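DyP2 (Amycolatopsis sp. ATCC 39116, PDB 4G2C) is a haem-dependent dye-decolorizing peroxidase from a lignin-reactive bacterium that binds manganese and probably oxidises dyes and related substrates. Local coordinates at residues P346-I351 against Q452-E457. Sequence-based numbering, arbitrary orientation.
Sequences PFHAHI and QKYAPE. With HEM (protoporphyrin IX containing Fe), chain C; ACT (acetate ion), chain I.
The His348 side chain reaches from segment 346-351 to segment 452-457 and makes every direct contact between them. Its CG sits between the backbone N and the carbonyl carbon (chi1 39°), which carries the imidazole across to the other segment. NE2 donates a slightly bent hydrogen bond to the backbone O of Lys453 (2.8 Å, N-H...O 151°), with the acceptor almost in the ring plane. Gln452 packs over one face of the imidazole: its CB makes a CH-pi contact, and its amide lies tilted over the ring, NE2 3.4 Å from His348 CG. Hydrogen bonds from Gln452 NE2 to the carbonyl oxygens of Leu440 and Pro438 hold that amide. Tyr454 completes the tight part in an edge-to-face pair, His348 CE1 standing 3.7 Å from Tyr454 CE2 over the phenol face, with ring planes at 68°.

The loose side is at Lys453, whose exposed side chain leads its ammonium end away. An acetate, probably from the crystallisation liquor, lies between the segments, its OXT accepting a hydrogen bond from Phe347 N (3.1 Å). The type I turn from Pro346 to Ala349, the N-cap, leads into helix 350-354, where His350 NE2 binds the haem iron at 2.1 Å and ND1 bonds Asp441, the proximal histidine-aspartate pairing of DyP-type peroxidases. The contact thus joins the approach to this proximal helix with the antiparallel strands 453-454 and 464-465, while Met307 of helix 303-309 touches Pro346 and Tyr454.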
loop_
_atom_site.group_PDB
_atom_site.type_symbol
_atom_site.label_atom_id
_atom_site.label_comp_id
_atom_site.label_asym_id
_atom_site.label_seq_id
_atom_site.Cartn_x
_atom_site.Cartn_y
_atom_site.Cartn_z
ATOM N N PRO A 346 -0.125 19.180 -10.128
ATOM C CA PRO A 346 1.065 19.038 -10.976
ATOM C C PRO A 346 1.202 17.593 -11.454
ATOM O O PRO A 346 0.796 16.686 -10.734
ATOM C CB PRO A 346 2.225 19.390 -10.028
ATOM C CG PRO A 346 1.579 20.028 -8.806
ATOM C CD PRO A 346 0.221 19.429 -8.717
ATOM N N PHE A 347 1.768 17.389 -12.641
ATOM C CA PHE A 347 1.938 16.041 -13.205
ATOM C C PHE A 347 2.700 15.121 -12.266
ATOM O O PHE A 347 2.434 13.915 -12.187
ATOM C CB PHE A 347 2.674 16.113 -14.545
ATOM C CG PHE A 347 1.915 16.849 -15.619
ATOM C CD1 PHE A 347 0.796 16.272 -16.218
ATOM C CD2 PHE A 347 2.331 18.104 -16.050
ATOM C CE1 PHE A 347 0.091 16.948 -17.204
ATOM C CE2 PHE A 347 1.633 18.779 -17.030
ATOM C CZ PHE A 347 0.511 18.198 -17.611
ATOM N N HIS A 348 3.662 15.695 -11.554
ATOM C CA HIS A 348 4.546 14.900 -10.715
ATOM C C HIS A 348 4.079 14.726 -9.270
ATOM O O HIS A 348 4.813 14.142 -8.471
ATOM C CB HIS A 348 5.960 15.487 -10.738
ATOM C CG HIS A 348 5.984 16.981 -10.721
ATOM N ND1 HIS A 348 5.598 17.719 -9.624
ATOM C CD2 HIS A 348 6.317 17.877 -11.682
ATOM C CE1 HIS A 348 5.711 19.007 -9.902
ATOM N NE2 HIS A 348 6.138 19.129 -11.147
ATOM N N ALA A 349 2.892 15.233 -8.922
ATOM C CA ALA A 349 2.353 14.984 -7.578
ATOM C C ALA A 349 2.250 13.469 -7.350
ATOM O O ALA A 349 2.007 12.714 -8.293
ATOM C CB ALA A 349 0.996 15.662 -7.384
ATOM N N HIS A 350 2.435 13.024 -6.112
ATOM C CA HIS A 350 2.530 11.586 -5.814
ATOM C C HIS A 350 1.376 10.728 -6.373
ATOM O O HIS A 350 1.608 9.716 -7.049
ATOM C CB HIS A 350 2.668 11.385 -4.302
ATOM C CG HIS A 350 2.652 9.948 -3.853
ATOM N ND1 HIS A 350 3.548 9.001 -4.306
ATOM C CD2 HIS A 350 1.873 9.317 -2.939
ATOM C CE1 HIS A 350 3.299 7.841 -3.722
ATOM N NE2 HIS A 350 2.297 8.012 -2.876
ATOM N N ILE A 351 0.140 11.121 -6.078
ATOM C CA ILE A 351 -1.003 10.316 -6.499
ATOM C C ILE A 351 -1.223 10.352 -8.014
ATOM O O ILE A 351 -1.802 9.418 -8.581
ATOM C CB ILE A 351 -2.316 10.708 -5.745
ATOM C CG1 ILE A 351 -2.803 12.114 -6.141
ATOM C CG2 ILE A 351 -2.122 10.591 -4.232
ATOM C CD1 ILE A 351 -4.212 12.453 -5.584
ATOM N N GLN A 452 11.964 20.887 -10.382
ATOM C CA GLN A 452 10.751 20.663 -11.161
ATOM C C GLN A 452 9.971 21.963 -11.375
ATOM O O GLN A 452 10.305 23.006 -10.804
ATOM C CB GLN A 452 9.868 19.614 -10.469
ATOM C CG GLN A 452 10.534 18.247 -10.415
ATOM C CD GLN A 452 9.819 17.251 -9.514
ATOM O OE1 GLN A 452 9.751 17.423 -8.284
ATOM N NE2 GLN A 452 9.277 16.200 -10.127
ATOM N N LYS A 453 8.940 21.894 -12.210
ATOM C CA LYS A 453 8.109 23.053 -12.494
ATOM C C LYS A 453 6.755 22.953 -11.824
ATOM O O LYS A 453 6.174 21.874 -11.735
ATOM C CB LYS A 453 7.949 23.251 -13.996
ATOM C CG LYS A 453 9.192 23.895 -14.608
ATOM C CD LYS A 453 9.246 23.760 -16.124
ATOM C CE LYS A 453 10.649 24.088 -16.624
ATOM N NZ LYS A 453 10.759 23.944 -18.099
ATOM N N TYR A 454 6.265 24.094 -11.358
ATOM C CA TYR A 454 5.016 24.172 -10.619
ATOM C C TYR A 454 4.238 25.365 -11.150
ATOM O O TYR A 454 4.807 26.243 -11.783
ATOM C CB TYR A 454 5.299 24.359 -9.118
ATOM C CG TYR A 454 6.259 23.342 -8.536
ATOM C CD1 TYR A 454 7.625 23.417 -8.794
ATOM C CD2 TYR A 454 5.801 22.306 -7.726
ATOM C CE1 TYR A 454 8.503 22.497 -8.265
ATOM C CE2 TYR A 454 6.677 21.377 -7.196
ATOM C CZ TYR A 454 8.022 21.472 -7.467
ATOM O OH TYR A 454 8.893 20.548 -6.928
ATOM N N ALA A 455 2.937 25.387 -10.895
ATOM C CA ALA A 455 2.106 26.533 -11.224
ATOM C C ALA A 455 1.836 27.260 -9.926
ATOM O O ALA A 455 1.085 26.768 -9.094
ATOM C CB ALA A 455 0.798 26.086 -11.864
ATOM N N PRO A 456 2.460 28.431 -9.741
ATOM C CA PRO A 456 2.288 29.170 -8.488
ATOM C C PRO A 456 0.824 29.527 -8.255
ATOM O O PRO A 456 0.382 29.563 -7.111
ATOM C CB PRO A 456 3.109 30.448 -8.717
ATOM C CG PRO A 456 4.044 30.123 -9.831
ATOM C CD PRO A 456 3.300 29.164 -10.703
ATOM N N GLU A 457 0.085 29.773 -9.337
ATOM C CA GLU A 457 -1.308 30.210 -9.241
ATOM C C GLU A 457 -2.308 29.137 -9.725
ATOM O O GLU A 457 -2.349 28.804 -10.919
ATOM C CB GLU A 457 -1.490 31.517 -10.011
ATOM C CG GLU A 457 -2.927 31.926 -10.178
ATOM C CD GLU A 457 -3.079 33.370 -10.633
ATOM O OE1 GLU A 457 -2.264 33.841 -11.464
ATOM O OE2 GLU A 457 -4.019 34.034 -10.144
HETATM C CHA HEM C . -1.880 7.405 -2.340
HETATM C CHB HEM C . 1.579 8.672 0.832
HETATM C CHC HEM C . 4.368 4.978 -0.644
HETATM C CHD HEM C . 1.286 4.226 -4.298
HETATM C C1A HEM C . -1.199 8.061 -1.342
HETATM C C2A HEM C . -1.702 9.190 -0.587
HETATM C C3A HEM C . -0.747 9.529 0.287
HETATM C C4A HEM C . 0.385 8.634 0.119
HETATM C CMA HEM C . -0.815 10.675 1.310
HETATM C CAA HEM C . -3.097 9.847 -0.784
HETATM C CBA HEM C . -4.144 9.069 0.020
HETATM C CGA HEM C . -4.690 7.889 -0.751
HETATM O O1A HEM C . -5.172 8.057 -1.887
HETATM O O2A HEM C . -4.654 6.753 -0.235
HETATM C C1B HEM C . 2.654 7.801 0.723
HETATM C C2B HEM C . 3.885 7.797 1.511
HETATM C C3B HEM C . 4.643 6.766 1.088
HETATM C C4B HEM C . 3.923 6.076 0.045
HETATM C CMB HEM C . 4.240 8.828 2.613
HETATM C CAB HEM C . 6.027 6.298 1.590
HETATM C CBB HEM C . 6.474 6.648 2.798
HETATM C C1C HEM C . 3.811 4.506 -1.811
HETATM C C2C HEM C . 4.423 3.551 -2.722
HETATM C C3C HEM C . 3.554 3.335 -3.723
HETATM C C4C HEM C . 2.379 4.148 -3.476
HETATM C CMC HEM C . 5.813 2.878 -2.535
HETATM C CAC HEM C . 3.751 2.431 -4.964
HETATM C CBC HEM C . 4.975 2.066 -5.376
HETATM C C1D HEM C . 0.139 4.959 -4.081
HETATM C C2D HEM C . -1.065 4.820 -4.857
HETATM C C3D HEM C . -2.039 5.801 -4.221
HETATM C C4D HEM C . -1.338 6.442 -3.154
HETATM C CMD HEM C . -1.302 3.873 -6.046
HETATM C CAD HEM C . -3.463 6.102 -4.642
HETATM C CBD HEM C . -3.311 6.958 -5.883
HETATM C CGD HEM C . -4.715 7.133 -6.391
HETATM O O1D HEM C . -5.380 6.094 -6.645
HETATM O O2D HEM C . -5.160 8.309 -6.485
HETATM N NA HEM C . 0.060 7.744 -0.886
HETATM N NB HEM C . 2.723 6.733 -0.151
HETATM N NC HEM C . 2.563 4.850 -2.305
HETATM N ND HEM C . -0.067 5.919 -3.096
HETATM FE FE HEM C . 1.429 6.475 -1.669
HETATM C C ACT I . 3.115 21.346 -13.285
HETATM O O ACT I . 3.228 22.187 -14.222
HETATM O OXT ACT I . 3.023 20.112 -13.558
HETATM C CH3 ACT I . 3.082 21.797 -11.855
#